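Side-chain contact in Lmo0325 protein (Listeria monocytogenes EGD-e, PDB 4RYK), which probably binds DNA as a transcriptional regulator, joining a helix-turn-helix domain to a helical Rgg-type C-terminal domain: residues 255-258 against 259-262. Residues are numbered along the deposited sequence; the frame is centred on the assembly and turned at random.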
# COMPACT_ATOMS: atom_id res chain seq x y z
N ALA A 255 12.00 4.76 -24.96
CA ALA A 255 11.95 6.06 -25.61
C ALA A 255 13.33 6.72 -25.61
O ALA A 255 13.77 7.27 -26.61
CB ALA A 255 10.94 6.95 -24.89
N ILE A 256 14.01 6.68 -24.47
CA ILE A 256 15.34 7.24 -24.36
C ILE A 256 16.35 6.54 -25.25
O ILE A 256 17.20 7.20 -25.88
CB ILE A 256 15.80 7.26 -22.91
CG1 ILE A 256 14.90 8.24 -22.12
CG2 ILE A 256 17.26 7.68 -22.85
CD1 ILE A 256 15.24 8.35 -20.65
N TRP A 257 16.25 5.24 -25.35
CA TRP A 257 17.08 4.54 -26.32
C TRP A 257 16.86 5.04 -27.73
O TRP A 257 17.83 5.23 -28.49
CB TRP A 257 16.86 3.03 -26.27
CG TRP A 257 17.59 2.38 -25.13
CD1 TRP A 257 18.70 2.84 -24.50
CD2 TRP A 257 17.26 1.13 -24.50
NE1 TRP A 257 19.08 1.96 -23.51
CE2 TRP A 257 18.23 0.90 -23.51
CE3 TRP A 257 16.26 0.18 -24.70
CZ2 TRP A 257 18.20 -0.24 -22.69
CZ3 TRP A 257 16.25 -0.96 -23.91
CH2 TRP A 257 17.22 -1.15 -22.91
N MSE A 258 15.61 5.29 -28.11
CA MSE A 258 15.34 5.81 -29.45
C MSE A 258 16.02 7.13 -29.67
O MSE A 258 16.60 7.37 -30.69
CB MSE A 258 13.85 5.92 -29.72
CG MSE A 258 13.22 4.54 -29.72
SE MSE A 258 11.40 4.50 -30.44
CE MSE A 258 10.48 4.70 -28.73
N LYS A 259 15.96 7.98 -28.68
CA LYS A 259 16.62 9.25 -28.72
C LYS A 259 18.13 9.13 -28.67
O LYS A 259 18.80 10.03 -29.11
CB LYS A 259 16.21 10.09 -27.51
CG LYS A 259 14.80 10.61 -27.57
CD LYS A 259 14.68 11.71 -28.60
CE LYS A 259 15.32 13.00 -28.12
NZ LYS A 259 16.05 13.62 -29.25
N GLU A 260 18.67 8.07 -28.10
CA GLU A 260 20.11 7.92 -28.06
C GLU A 260 20.60 7.17 -29.29
O GLU A 260 21.65 6.55 -29.24
CB GLU A 260 20.54 7.20 -26.79
CG GLU A 260 20.39 8.05 -25.55
CD GLU A 260 20.56 7.26 -24.26
OE1 GLU A 260 20.42 6.01 -24.26
OE2 GLU A 260 20.82 7.90 -23.22
N GLY A 261 19.82 7.19 -30.38
CA GLY A 261 20.13 6.39 -31.57
C GLY A 261 20.00 4.87 -31.51
O GLY A 261 20.36 4.19 -32.47
N GLU A 262 19.49 4.30 -30.43
CA GLU A 262 19.36 2.86 -30.32
C GLU A 262 17.92 2.52 -30.68
O GLU A 262 17.14 1.98 -29.85
CB GLU A 262 19.62 2.49 -28.87
CG GLU A 262 21.08 2.40 -28.49
CD GLU A 262 21.51 0.96 -28.54
OE1 GLU A 262 21.66 0.44 -29.68
OE2 GLU A 262 21.64 0.34 -27.46
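A Schellman motif ends helix 243-259: E262 N donates to W257 O at 2.7 Å, and G261 N bonds to M258 O from well above the carbonyl plane of M258, not on a lone pair. G261, with phi at +70°, is the C-prime residue that turns the chain back. The last regular helical bond runs from K259 N to A255 O at 3.1 Å, whereas E260 N is shared between I256 O, at 2.8 Å, and, weakly, W257 O. E260 runs alongside I256, and E260 CG packs against I256 O at 3.3 Å. With E260 CG anti to its own carbonyl carbon (chi1 -72°) and the chain extended beyond, the carboxylate is set between I256 CG2, which E260 OE2 touches, and the indole edge, where E260 OE1 lies in the ring plane 3.6 Å from W257 CD1; ring and carboxylate planes are 42° apart. E260 OE2 is hydrogen-bonded by N224 of helix 220-235. E262 CB closes against W257 CB at 3.8 Å, and E262 OE2 forms a salt bridge with K265, which also makes a cation-pi contact with W257. E262 is itself the N-cap residue of helix 263-279, making this a short turn between consecutive helices, consistent with the helix-turn-helix pairs of TPR-like folds.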